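Local coordinates for protein esterase (Uncultured bacterium, PDB 5EGN) that hydrolyses carboxylic esters and degrades N-acyl homoserine lactones, the signals of bacterial quorum sensing, as a lactonase of the alpha/beta hydrolase fold, at residues Gly96-Leu104 with Trp193-Ala204; Leu114-Leu122 with Thr217-Leu225. The protein carries 2 engineered substitutions. All coordinates share one frame; numbering follows the deposited sequence.

Contact 1 of 2, residues Gly96-Leu104 with Trp193-Ala204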
ATOM      1  N   GLY A  96      11.621  -2.055 -14.255  1.00 27.99           N
ATOM      2  CA  GLY A  96      11.770  -1.831 -15.681  1.00 27.94           C
ATOM      3  C   GLY A  96      12.822  -2.755 -16.261  1.00 28.78           C
ATOM      4  O   GLY A  96      12.651  -3.300 -17.355  1.00 34.78           O
ATOM      5  N   MET A  97      13.913  -2.931 -15.520  1.00 28.14           N
ATOM      6  CA  MET A  97      14.957  -3.879 -15.892  1.00 28.68           C
ATOM      7  C   MET A  97      14.383  -5.282 -16.034  1.00 29.32           C
ATOM      8  O   MET A  97      14.638  -5.976 -17.019  1.00 29.88           O
ATOM      9  CB  MET A  97      16.081  -3.887 -14.856  1.00 28.71           C
ATOM     10  CG  MET A  97      16.728  -2.544 -14.608  1.00 27.42           C
ATOM     11  SD  MET A  97      18.122  -2.679 -13.474  1.00 20.43           S
ATOM     12  CE  MET A  97      18.574  -0.958 -13.305  1.00 28.60           C
ATOM     13  N   ILE A  98      13.607  -5.686 -15.033  1.00 29.54           N
ATOM     14  CA  ILE A  98      12.982  -7.004 -15.005  1.00 29.53           C
ATOM     15  C   ILE A  98      12.054  -7.196 -16.200  1.00 29.92           C
ATOM     16  O   ILE A  98      12.060  -8.249 -16.839  1.00 29.81           O
ATOM     17  CB  ILE A  98      12.195  -7.217 -13.695  1.00 28.92           C
ATOM     18  CG1 ILE A  98      13.145  -7.195 -12.497  1.00 29.61           C
ATOM     19  CG2 ILE A  98      11.437  -8.531 -13.732  1.00 28.41           C
ATOM     20  CD1 ILE A  98      12.443  -7.149 -11.159  1.00 28.41           C
ATOM     21  N   ALA A  99      11.268  -6.167 -16.504  1.00 33.12           N
ATOM     22  CA  ALA A  99      10.358  -6.210 -17.643  1.00 29.57           C
ATOM     23  C   ALA A  99      11.111  -6.347 -18.969  1.00 29.94           C
ATOM     24  O   ALA A  99      10.705  -7.112 -19.845  1.00 30.09           O
ATOM     25  CB  ALA A  99       9.478  -4.967 -17.662  1.00 29.12           C
ATOM     26  N   MET A 100      12.205  -5.603 -19.112  1.00 29.72           N
ATOM     27  CA  MET A 100      13.005  -5.654 -20.335  1.00 29.99           C
ATOM     28  C   MET A 100      13.652  -7.028 -20.523  1.00 30.54           C
ATOM     29  O   MET A 100      13.604  -7.610 -21.616  1.00 31.03           O
ATOM     30  CB  MET A 100      14.074  -4.557 -20.322  1.00 29.09           C
ATOM     31  CG  MET A 100      13.519  -3.159 -20.574  1.00 27.45           C
ATOM     32  SD  MET A 100      14.775  -1.875 -20.754  1.00 22.73           S
ATOM     33  CE  MET A 100      15.257  -1.618 -19.049  1.00 27.20           C
ATOM     34  N   GLN A 101      14.247  -7.541 -19.451  1.00 30.59           N
ATOM     35  CA  GLN A 101      14.809  -8.885 -19.449  1.00 30.59           C
ATOM     36  C   GLN A 101      13.734  -9.906 -19.809  1.00 31.03           C
ATOM     37  O   GLN A 101      13.999 -10.893 -20.497  1.00 31.37           O
ATOM     38  CB  GLN A 101      15.413  -9.212 -18.082  1.00 30.38           C
ATOM     39  CG  GLN A 101      16.353 -10.396 -18.096  1.00 31.47           C
ATOM     40  CD  GLN A 101      17.570 -10.147 -18.959  1.00 31.74           C
ATOM     41  OE1 GLN A 101      18.313  -9.191 -18.741  1.00 31.52           O
ATOM     42  NE2 GLN A 101      17.772 -10.998 -19.956  1.00 32.53           N
ATOM     43  N   LEU A 102      12.516  -9.651 -19.342  1.00 30.67           N
ATOM     44  CA  LEU A 102      11.383 -10.518 -19.631  1.00 30.40           C
ATOM     45  C   LEU A 102      11.031 -10.469 -21.115  1.00 31.19           C
ATOM     46  O   LEU A 102      10.636 -11.479 -21.696  1.00 31.12           O
ATOM     47  CB  LEU A 102      10.177 -10.120 -18.776  1.00 30.92           C
ATOM     48  CG  LEU A 102       9.021 -11.115 -18.646  1.00 31.27           C
ATOM     49  CD1 LEU A 102       8.345 -10.946 -17.299  1.00 29.91           C
ATOM     50  CD2 LEU A 102       8.010 -10.935 -19.765  1.00 33.13           C
ATOM     51  N   ASN A 103      11.171  -9.296 -21.724  1.00 31.14           N
ATOM     52  CA  ASN A 103      10.974  -9.160 -23.164  1.00 31.46           C
ATOM     53  C   ASN A 103      12.052  -9.905 -23.939  1.00 31.73           C
ATOM     54  O   ASN A 103      11.808 -10.417 -25.033  1.00 30.76           O
ATOM     55  CB  ASN A 103      10.965  -7.687 -23.576  1.00 31.39           C
ATOM     56  CG  ASN A 103       9.584  -7.071 -23.507  1.00 30.88           C
ATOM     57  OD1 ASN A 103       8.942  -6.842 -24.532  1.00 30.92           O
ATOM     58  ND2 ASN A 103       9.114  -6.804 -22.294  1.00 30.54           N
ATOM     59  N   LEU A 104      13.248  -9.961 -23.361  1.00 31.69           N
ATOM     60  CA  LEU A 104      14.366 -10.663 -23.984  1.00 32.05           C
ATOM     61  C   LEU A 104      14.202 -12.182 -23.942  1.00 32.50           C
ATOM     62  O   LEU A 104      14.361 -12.856 -24.960  1.00 31.95           O
ATOM     63  CB  LEU A 104      15.681 -10.263 -23.310  1.00 31.90           C
ATOM     64  CG  LEU A 104      16.528  -9.228 -24.051  1.00 32.40           C
ATOM     65  CD1 LEU A 104      15.663  -8.088 -24.542  1.00 36.49           C
ATOM     66  CD2 LEU A 104      17.649  -8.701 -23.167  1.00 32.82           C
ATOM     67  N   TRP A 193      23.721  -4.955 -14.520  1.00 35.07           N
ATOM     68  CA  TRP A 193      22.894  -5.400 -15.639  1.00 34.00           C
ATOM     69  C   TRP A 193      22.952  -4.415 -16.801  1.00 33.14           C
ATOM     70  O   TRP A 193      22.646  -3.236 -16.641  1.00 33.31           O
ATOM     71  CB  TRP A 193      21.449  -5.591 -15.180  1.00 32.90           C
ATOM     72  CG  TRP A 193      20.510  -6.069 -16.240  1.00 31.34           C
ATOM     73  CD1 TRP A 193      20.390  -7.343 -16.715  1.00 31.74           C
ATOM     74  CD2 TRP A 193      19.535  -5.287 -16.937  1.00 30.56           C
ATOM     75  NE1 TRP A 193      19.408  -7.398 -17.674  1.00 30.77           N
ATOM     76  CE2 TRP A 193      18.868  -6.150 -17.827  1.00 30.50           C
ATOM     77  CE3 TRP A 193      19.165  -3.939 -16.897  1.00 29.92           C
ATOM     78  CZ2 TRP A 193      17.852  -5.708 -18.672  1.00 29.87           C
ATOM     79  CZ3 TRP A 193      18.159  -3.503 -17.736  1.00 29.06           C
ATOM     80  CH2 TRP A 193      17.512  -4.384 -18.610  1.00 29.33           C
ATOM     81  N   ASN A 194      23.346  -4.907 -17.971  1.00 33.65           N
ATOM     82  CA  ASN A 194      23.570  -4.045 -19.124  1.00 33.68           C
ATOM     83  C   ASN A 194      23.161  -4.717 -20.434  1.00 34.33           C
ATOM     84  O   ASN A 194      23.755  -5.714 -20.840  1.00 36.56           O
ATOM     85  CB  ASN A 194      25.043  -3.628 -19.177  1.00 34.65           C
ATOM     86  CG  ASN A 194      25.299  -2.487 -20.140  1.00 35.01           C
ATOM     87  OD1 ASN A 194      24.653  -2.373 -21.180  1.00 33.97           O
ATOM     88  ND2 ASN A 194      26.254  -1.632 -19.796  1.00 37.39           N
ATOM     89  N   ILE A 195      22.147  -4.161 -21.090  1.00 33.52           N
ATOM     90  CA  ILE A 195      21.669  -4.701 -22.359  1.00 34.32           C
ATOM     91  C   ILE A 195      21.593  -3.625 -23.439  1.00 34.19           C
ATOM     92  O   ILE A 195      20.697  -3.645 -24.285  1.00 34.61           O
ATOM     93  CB  ILE A 195      20.280  -5.360 -22.215  1.00 34.07           C
ATOM     94  CG1 ILE A 195      19.247  -4.349 -21.710  1.00 31.66           C
ATOM     95  CG2 ILE A 195      20.351  -6.556 -21.281  1.00 33.71           C
ATOM     96  CD1 ILE A 195      17.821  -4.709 -22.074  1.00 29.81           C
ATOM     97  N   LYS A 196      22.540  -2.692 -23.409  1.00 34.79           N
ATOM     98  CA  LYS A 196      22.594  -1.603 -24.386  1.00 35.95           C
ATOM     99  C   LYS A 196      22.563  -2.105 -25.827  1.00 36.83           C
ATOM    100  O   LYS A 196      21.901  -1.519 -26.682  1.00 41.09           O
ATOM    101  CB  LYS A 196      23.850  -0.754 -24.173  1.00 36.38           C
ATOM    102  CG  LYS A 196      23.838   0.105 -22.916  1.00 36.76           C
ATOM    103  CD  LYS A 196      25.169   0.823 -22.736  1.00 40.01           C
ATOM    104  CE  LYS A 196      25.125   1.815 -21.580  1.00 41.42           C
ATOM    105  NZ  LYS A 196      25.657   1.253 -20.309  1.00 50.30           N
ATOM    106  N   ASP A 197      23.273  -3.195 -26.088  1.00 37.80           N
ATOM    107  CA  ASP A 197      23.395  -3.726 -27.441  1.00 38.57           C
ATOM    108  C   ASP A 197      22.182  -4.557 -27.848  1.00 38.33           C
ATOM    109  O   ASP A 197      21.974  -4.829 -29.030  1.00 39.05           O
ATOM    110  CB  ASP A 197      24.664  -4.571 -27.554  1.00 39.64           C
ATOM    111  CG  ASP A 197      24.831  -5.519 -26.386  1.00 39.85           C
ATOM    112  OD1 ASP A 197      24.460  -5.144 -25.252  1.00 41.82           O
ATOM    113  OD2 ASP A 197      25.334  -6.642 -26.598  1.00 39.68           O
ATOM    114  N   ARG A 198      21.382  -4.949 -26.864  1.00 36.86           N
ATOM    115  CA  ARG A 198      20.274  -5.865 -27.102  1.00 36.98           C
ATOM    116  C   ARG A 198      18.915  -5.173 -27.031  1.00 35.73           C
ATOM    117  O   ARG A 198      17.877  -5.818 -27.170  1.00 35.21           O
ATOM    118  CB  ARG A 198      20.334  -7.022 -26.100  1.00 38.17           C
ATOM    119  CG  ARG A 198      21.559  -7.915 -26.267  1.00 42.49           C
ATOM    120  CD  ARG A 198      21.731  -8.883 -25.103  1.00 41.60           C
ATOM    121  NE  ARG A 198      22.404  -8.271 -23.959  1.00 43.70           N
ATOM    122  CZ  ARG A 198      22.677  -8.912 -22.827  1.00 49.49           C
ATOM    123  NH1 ARG A 198      22.331 -10.185 -22.684  1.00 44.32           N
ATOM    124  NH2 ARG A 198      23.293  -8.283 -21.835  1.00 41.75           N
ATOM    125  N   LEU A 199      18.925  -3.859 -26.828  1.00 35.91           N
ATOM    126  CA  LEU A 199      17.686  -3.094 -26.692  1.00 34.66           C
ATOM    127  C   LEU A 199      16.842  -3.124 -27.960  1.00 34.32           C
ATOM    128  O   LEU A 199      15.613  -3.154 -27.895  1.00 33.73           O
ATOM    129  CB  LEU A 199      17.992  -1.643 -26.318  1.00 33.55           C
ATOM    130  CG  LEU A 199      18.351  -1.366 -24.858  1.00 33.43           C
ATOM    131  CD1 LEU A 199      18.985   0.004 -24.722  1.00 31.57           C
ATOM    132  CD2 LEU A 199      17.116  -1.473 -23.975  1.00 31.48           C
ATOM    133  N   SER A 200      17.504  -3.120 -29.112  1.00 34.85           N
ATOM    134  CA  SER A 200      16.807  -3.070 -30.393  1.00 34.74           C
ATOM    135  C   SER A 200      16.127  -4.391 -30.735  1.00 35.76           C
ATOM    136  O   SER A 200      15.394  -4.481 -31.720  1.00 37.10           O
ATOM    137  CB  SER A 200      17.774  -2.670 -31.510  1.00 33.79           C
ATOM    138  OG  SER A 200      18.911  -3.514 -31.534  1.00 34.69           O
ATOM    139  N   SER A 201      16.375  -5.413 -29.922  1.00 35.97           N
ATOM    140  CA  SER A 201      15.699  -6.696 -30.077  1.00 36.89           C
ATOM    141  C   SER A 201      14.341  -6.676 -29.380  1.00 38.57           C
ATOM    142  O   SER A 201      13.472  -7.493 -29.675  1.00 39.31           O
ATOM    143  CB  SER A 201      16.562  -7.837 -29.531  1.00 36.52           C
ATOM    144  OG  SER A 201      16.849  -7.654 -28.156  1.00 40.49           O
ATOM    145  N   ILE A 202      14.164  -5.742 -28.450  1.00 37.39           N
ATOM    146  CA  ILE A 202      12.860  -5.511 -27.837  1.00 37.98           C
ATOM    147  C   ILE A 202      11.943  -4.845 -28.847  1.00 39.16           C
ATOM    148  O   ILE A 202      12.192  -3.716 -29.254  1.00 37.04           O
ATOM    149  CB  ILE A 202      12.960  -4.619 -26.584  1.00 38.25           C
ATOM    150  CG1 ILE A 202      13.908  -5.237 -25.559  1.00 36.53           C
ATOM    151  CG2 ILE A 202      11.578  -4.378 -25.986  1.00 34.34           C
ATOM    152  CD1 ILE A 202      14.079  -4.406 -24.307  1.00 33.06           C
ATOM    153  N   GLN A 203      10.883  -5.531 -29.255  1.00 39.71           N
ATOM    154  CA  GLN A 203      10.025  -5.001 -30.310  1.00 42.82           C
ATOM    155  C   GLN A 203       8.605  -4.712 -29.845  1.00 40.60           C
ATOM    156  O   GLN A 203       7.847  -4.024 -30.525  1.00 43.36           O
ATOM    157  CB  GLN A 203       9.997  -5.974 -31.486  1.00 48.62           C
ATOM    158  CG  GLN A 203      11.371  -6.281 -32.068  1.00 46.19           C
ATOM    159  CD  GLN A 203      11.823  -5.222 -33.045  1.00 50.40           C
ATOM    160  OE1 GLN A 203      11.004  -4.505 -33.625  1.00 58.89           O
ATOM    161  NE2 GLN A 203      13.129  -5.127 -33.249  1.00 49.56           N
ATOM    162  N   ALA A 204       8.257  -5.242 -28.681  1.00 38.61           N
ATOM    163  CA  ALA A 204       6.920  -5.076 -28.119  1.00 35.76           C
ATOM    164  C   ALA A 204       6.609  -3.601 -27.876  1.00 33.50           C
ATOM    165  O   ALA A 204       7.526  -2.798 -27.684  1.00 32.93           O
ATOM    166  CB  ALA A 204       6.787  -5.868 -26.828  1.00 34.26           C
TER

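Contact 2 of 2, residues Leu114-Leu122 with Thr217-Leu225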
ATOM      1  N   LEU A 114       5.138  -0.617 -19.857  1.00 26.93           N
ATOM      2  CA  LEU A 114       5.288   0.751 -19.384  1.00 26.05           C
ATOM      3  C   LEU A 114       6.525   0.799 -18.497  1.00 25.36           C
ATOM      4  O   LEU A 114       6.510   0.318 -17.365  1.00 24.85           O
ATOM      5  CB  LEU A 114       4.046   1.234 -18.624  1.00 26.16           C
ATOM      6  CG  LEU A 114       3.920   2.756 -18.435  1.00 26.51           C
ATOM      7  CD1 LEU A 114       2.472   3.165 -18.224  1.00 27.90           C
ATOM      8  CD2 LEU A 114       4.775   3.272 -17.283  1.00 25.38           C
ATOM      9  N   ILE A 115       7.601   1.373 -19.026  1.00 25.57           N
ATOM     10  CA  ILE A 115       8.847   1.509 -18.285  1.00 25.15           C
ATOM     11  C   ILE A 115       8.895   2.853 -17.569  1.00 25.44           C
ATOM     12  O   ILE A 115       8.968   3.900 -18.213  1.00 25.15           O
ATOM     13  CB  ILE A 115      10.069   1.384 -19.212  1.00 25.96           C
ATOM     14  CG1 ILE A 115       9.920   0.172 -20.126  1.00 25.94           C
ATOM     15  CG2 ILE A 115      11.345   1.255 -18.398  1.00 26.31           C
ATOM     16  CD1 ILE A 115      10.062  -1.139 -19.398  1.00 27.45           C
ATOM     17  N   LEU A 116       8.845   2.826 -16.240  1.00 25.67           N
ATOM     18  CA  LEU A 116       8.879   4.059 -15.460  1.00 25.29           C
ATOM     19  C   LEU A 116      10.214   4.264 -14.756  1.00 25.02           C
ATOM     20  O   LEU A 116      10.590   3.479 -13.885  1.00 25.22           O
ATOM     21  CB  LEU A 116       7.758   4.078 -14.422  1.00 25.35           C
ATOM     22  CG  LEU A 116       7.742   5.351 -13.572  1.00 25.47           C
ATOM     23  CD1 LEU A 116       7.202   6.520 -14.379  1.00 24.85           C
ATOM     24  CD2 LEU A 116       6.946   5.159 -12.292  1.00 26.79           C
ATOM     25  N   SER A 117      10.913   5.328 -15.144  1.00 25.20           N
ATOM     26  CA  SER A 117      12.151   5.751 -14.493  1.00 25.41           C
ATOM     27  C   SER A 117      13.176   4.627 -14.376  1.00 25.06           C
ATOM     28  O   SER A 117      13.562   4.245 -13.274  1.00 25.62           O
ATOM     29  CB  SER A 117      11.847   6.318 -13.104  1.00 25.26           C
ATOM     30  OG  SER A 117      10.907   7.376 -13.178  1.00 24.80           O
ATOM     31  N   SER A 118      13.620   4.104 -15.513  1.00 25.93           N
ATOM     32  CA  SER A 118      14.593   3.019 -15.509  1.00 26.01           C
ATOM     33  C   SER A 118      15.741   3.292 -16.474  1.00 26.02           C
ATOM     34  O   SER A 118      15.837   4.374 -17.053  1.00 25.53           O
ATOM     35  CB  SER A 118      13.917   1.694 -15.862  1.00 25.54           C
ATOM     36  OG  SER A 118      14.774   0.600 -15.592  1.00 26.98           O
ATOM     37  N   GLY A 119      16.609   2.299 -16.639  1.00 26.60           N
ATOM     38  CA  GLY A 119      17.769   2.422 -17.501  1.00 26.68           C
ATOM     39  C   GLY A 119      18.554   1.125 -17.555  1.00 27.69           C
ATOM     40  O   GLY A 119      18.135   0.113 -16.994  1.00 27.84           O
ATOM     41  N   THR A 120      19.695   1.153 -18.236  1.00 28.11           N
ATOM     42  CA  THR A 120      20.570  -0.013 -18.296  1.00 29.92           C
ATOM     43  C   THR A 120      22.027   0.428 -18.201  1.00 31.35           C
ATOM     44  O   THR A 120      22.366   1.553 -18.566  1.00 31.64           O
ATOM     45  CB  THR A 120      20.344  -0.832 -19.584  1.00 30.15           C
ATOM     46  OG1 THR A 120      21.066  -2.067 -19.503  1.00 29.66           O
ATOM     47  CG2 THR A 120      20.803  -0.060 -20.806  1.00 30.93           C
ATOM     48  N   GLY A 121      22.883  -0.461 -17.706  1.00 32.00           N
ATOM     49  CA  GLY A 121      24.259  -0.105 -17.412  1.00 35.36           C
ATOM     50  C   GLY A 121      24.277   1.022 -16.399  1.00 36.96           C
ATOM     51  O   GLY A 121      25.027   1.989 -16.535  1.00 38.43           O
ATOM     52  N   LEU A 122      23.430   0.892 -15.382  1.00 35.72           N
ATOM     53  CA  LEU A 122      23.211   1.956 -14.410  1.00 37.20           C
ATOM     54  C   LEU A 122      24.468   2.259 -13.607  1.00 39.12           C
ATOM     55  O   LEU A 122      24.775   3.419 -13.334  1.00 40.54           O
ATOM     56  CB  LEU A 122      22.071   1.579 -13.463  1.00 38.69           C
ATOM     57  CG  LEU A 122      21.264   2.731 -12.865  1.00 39.63           C
ATOM     58  CD1 LEU A 122      20.367   3.351 -13.926  1.00 35.04           C
ATOM     59  CD2 LEU A 122      20.448   2.257 -11.674  1.00 35.86           C
ATOM     60  N   THR A 217      17.517   8.147 -11.748  1.00 26.61           N
ATOM     61  CA  THR A 217      17.470   7.727 -13.140  1.00 26.19           C
ATOM     62  C   THR A 217      17.279   8.985 -13.994  1.00 25.88           C
ATOM     63  O   THR A 217      16.188   9.574 -14.033  1.00 25.94           O
ATOM     64  CB  THR A 217      16.350   6.686 -13.391  1.00 25.86           C
ATOM     65  OG1 THR A 217      16.878   5.372 -13.175  1.00 26.48           O
ATOM     66  CG2 THR A 217      15.826   6.758 -14.819  1.00 27.87           C
ATOM     67  N   THR A 218      18.359   9.418 -14.642  1.00 26.11           N
ATOM     68  CA  THR A 218      18.349  10.675 -15.377  1.00 25.85           C
ATOM     69  C   THR A 218      17.504  10.577 -16.640  1.00 25.33           C
ATOM     70  O   THR A 218      17.195   9.483 -17.110  1.00 25.72           O
ATOM     71  CB  THR A 218      19.776  11.123 -15.748  1.00 25.83           C
ATOM     72  OG1 THR A 218      20.351  10.222 -16.702  1.00 29.02           O
ATOM     73  CG2 THR A 218      20.672  11.188 -14.513  1.00 25.30           C
ATOM     74  N   VAL A 219      17.123  11.731 -17.177  1.00 24.96           N
ATOM     75  CA  VAL A 219      16.325  11.773 -18.393  1.00 25.34           C
ATOM     76  C   VAL A 219      17.088  11.093 -19.524  1.00 24.74           C
ATOM     77  O   VAL A 219      16.502  10.383 -20.339  1.00 24.31           O
ATOM     78  CB  VAL A 219      15.959  13.220 -18.778  1.00 24.37           C
ATOM     79  CG1 VAL A 219      15.305  13.267 -20.152  1.00 24.74           C
ATOM     80  CG2 VAL A 219      15.035  13.815 -17.735  1.00 25.10           C
ATOM     81  N   ALA A 220      18.401  11.292 -19.544  1.00 24.44           N
ATOM     82  CA  ALA A 220      19.264  10.654 -20.531  1.00 25.08           C
ATOM     83  C   ALA A 220      19.188   9.129 -20.443  1.00 24.97           C
ATOM     84  O   ALA A 220      19.174   8.439 -21.466  1.00 24.70           O
ATOM     85  CB  ALA A 220      20.701  11.125 -20.355  1.00 24.32           C
ATOM     86  N   ASN A 221      19.128   8.609 -19.219  1.00 25.26           N
ATOM     87  CA  ASN A 221      19.053   7.166 -18.999  1.00 24.67           C
ATOM     88  C   ASN A 221      17.792   6.548 -19.602  1.00 24.44           C
ATOM     89  O   ASN A 221      17.855   5.494 -20.234  1.00 26.08           O
ATOM     90  CB  ASN A 221      19.123   6.845 -17.504  1.00 25.63           C
ATOM     91  CG  ASN A 221      20.463   7.207 -16.888  1.00 25.72           C
ATOM     92  OD1 ASN A 221      20.525   7.793 -15.809  1.00 25.55           O
ATOM     93  ND2 ASN A 221      21.544   6.862 -17.579  1.00 24.86           N
ATOM     94  N   ASN A 222      16.649   7.198 -19.407  1.00 24.59           N
ATOM     95  CA  ASN A 222      15.407   6.736 -20.020  1.00 25.08           C
ATOM     96  C   ASN A 222      15.422   6.947 -21.527  1.00 25.61           C
ATOM     97  O   ASN A 222      14.845   6.164 -22.280  1.00 29.36           O
ATOM     98  CB  ASN A 222      14.195   7.449 -19.420  1.00 25.49           C
ATOM     99  CG  ASN A 222      14.085   7.255 -17.926  1.00 25.24           C
ATOM    100  OD1 ASN A 222      13.628   6.214 -17.451  1.00 25.07           O
ATOM    101  ND2 ASN A 222      14.488   8.267 -17.174  1.00 25.69           N
ATOM    102  N   GLN A 223      16.076   8.020 -21.961  1.00 25.39           N
ATOM    103  CA  GLN A 223      16.173   8.332 -23.380  1.00 24.85           C
ATOM    104  C   GLN A 223      16.925   7.239 -24.118  1.00 25.54           C
ATOM    105  O   GLN A 223      16.572   6.888 -25.237  1.00 26.55           O
ATOM    106  CB  GLN A 223      16.855   9.682 -23.595  1.00 24.93           C
ATOM    107  CG  GLN A 223      15.931  10.866 -23.383  1.00 25.27           C
ATOM    108  CD  GLN A 223      16.653  12.191 -23.431  1.00 24.76           C
ATOM    109  OE1 GLN A 223      17.879  12.246 -23.353  1.00 25.01           O
ATOM    110  NE2 GLN A 223      15.894  13.273 -23.566  1.00 24.38           N
ATOM    111  N   LEU A 224      17.960   6.702 -23.481  1.00 25.70           N
ATOM    112  CA  LEU A 224      18.715   5.598 -24.060  1.00 25.97           C
ATOM    113  C   LEU A 224      17.802   4.399 -24.301  1.00 26.34           C
ATOM    114  O   LEU A 224      17.951   3.675 -25.285  1.00 26.22           O
ATOM    115  CB  LEU A 224      19.884   5.215 -23.151  1.00 25.55           C
ATOM    116  CG  LEU A 224      20.810   4.094 -23.621  1.00 26.13           C
ATOM    117  CD1 LEU A 224      22.252   4.445 -23.314  1.00 27.02           C
ATOM    118  CD2 LEU A 224      20.442   2.782 -22.958  1.00 26.37           C
ATOM    119  N   LEU A 225      16.850   4.204 -23.394  1.00 25.68           N
ATOM    120  CA  LEU A 225      15.873   3.128 -23.516  1.00 26.34           C
ATOM    121  C   LEU A 225      14.897   3.393 -24.655  1.00 25.92           C
ATOM    122  O   LEU A 225      14.691   2.542 -25.518  1.00 26.28           O
ATOM    123  CB  LEU A 225      15.104   2.951 -22.205  1.00 26.07           C
ATOM    124  CG  LEU A 225      15.614   1.910 -21.206  1.00 26.04           C
ATOM    125  CD1 LEU A 225      17.115   2.024 -21.002  1.00 26.50           C
ATOM    126  CD2 LEU A 225      14.880   2.054 -19.880  1.00 25.62           C
TER
HETATM  127  O   HOH W   1      20.183   4.054 -19.359  1.00 25.78           O

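Contact 1 of 2, residues Gly96-Leu104 with Trp193-Ala204
Trp193 lies against helix 94-105 with its indole held on several sides. Over one face of its six-membered ring comes Met97, whose CB stands 3.9 Å from the ring centroid and 26° off the normal, a CH-pi contact. The extended chain of Met97 carries SD to an oblique Met-aromatic position beyond the rim, and Ile195 CG2 lies over the rim of the opposite face. At the edge, in plane, Met100 CE approaches Trp193 CH2 at 3.6 Å, turned there by a bend at chi3 (-77°).

The polar contact across the segments is made by the indole N-H, which donates to Gln101 OE1. The NE1 to OE1 separation is modelled at only 2.4 Å, a length of little weight at 2.64 Å resolution. Amide and ring planes stand 80° apart.

Apolar packing continues along the helix. Leu104 meets Ile195 tip to tip, CD2 to CG2 at 3.9 Å, while its CD1 crosses Ile202 at CG1. Asn103 lies across Ile202; its ND2 donates to Ala99 O and also bonds Asn113 OD1 on strand 110-116.

The chemistry is thus mainly hydrophobic: thioethers and branched aliphatics bind the loop before strand 206-211 to the helix, and one amide serves the buried indole nitrogen.

Contact 2 of 2, residues Leu114-Leu122 with Thr217-Leu225
In this alpha/beta hydrolase fold, the C-terminal end of inner strand 110-116, between strands 87-92 and 206-211, and the loop after it pack against the first turns of helix 219-228, which begins with a capping box. Across the contact, Asn222 OD1 accepts from Ser118 N at 2.9 Å. The bond is bent, with an N-H...O angle of 133° and the donor tilted 17° from the carbonyl plane. The first torsion of Asn222 (-58°) puts CG beside its own backbone N, from where the amide reaches the loop. With an alanine in place of Asn222, Ser118 N would probably lose this acceptor and the turn after the strand would be freer to shift against the helix.

In the capping box, Thr218 OG1 accepts from Asn221 N, and Asn221 OD1 accepts in return from Thr218 N at 2.9 Å. The same OD1 also takes the Thr218 hydroxyl, which sits above its carbonyl plane.

Leu225 packs with both methyls: CD1 lies 3.6 Å from Gly119 CA, and CD2 meets Ile115 CG2 at 3.9 Å, the two side chains crossing at about a right angle. Thr120 CG2 likewise crosses Leu224 at CD2. Ser118 OG bonds instead to Ser93 O, in the probable nucleophile elbow.

Gly119 approaches the helix at Asn221, their CA atoms 5.1 Å apart. Beside them a water bridges the backbones, accepting from Thr120 N at 3.1 Å and donating to Asn221 O at 2.9 Å.

From the N terminus, helix 94-105 supplies the first half of contact 1, and strand 110-116 with its following loop supplies the first half of contact 2. The chain then runs through several helices before residues 193-204 return to the helix, closing 88 intervening residues. Past strand 206-211, residues 217-225 close a second excursion of 94. The segments alternate, so the two closures cross. Their centres lie 12 Å apart, and they touch directly: Ile195 N is 2.8 Å from Thr120 OG1, and Trp193 O is 3.0 Å from Gly121 N, both probable hydrogen bonds. The side chains of Met100 and Leu225 touch, joining helices 94-105 and 219-228.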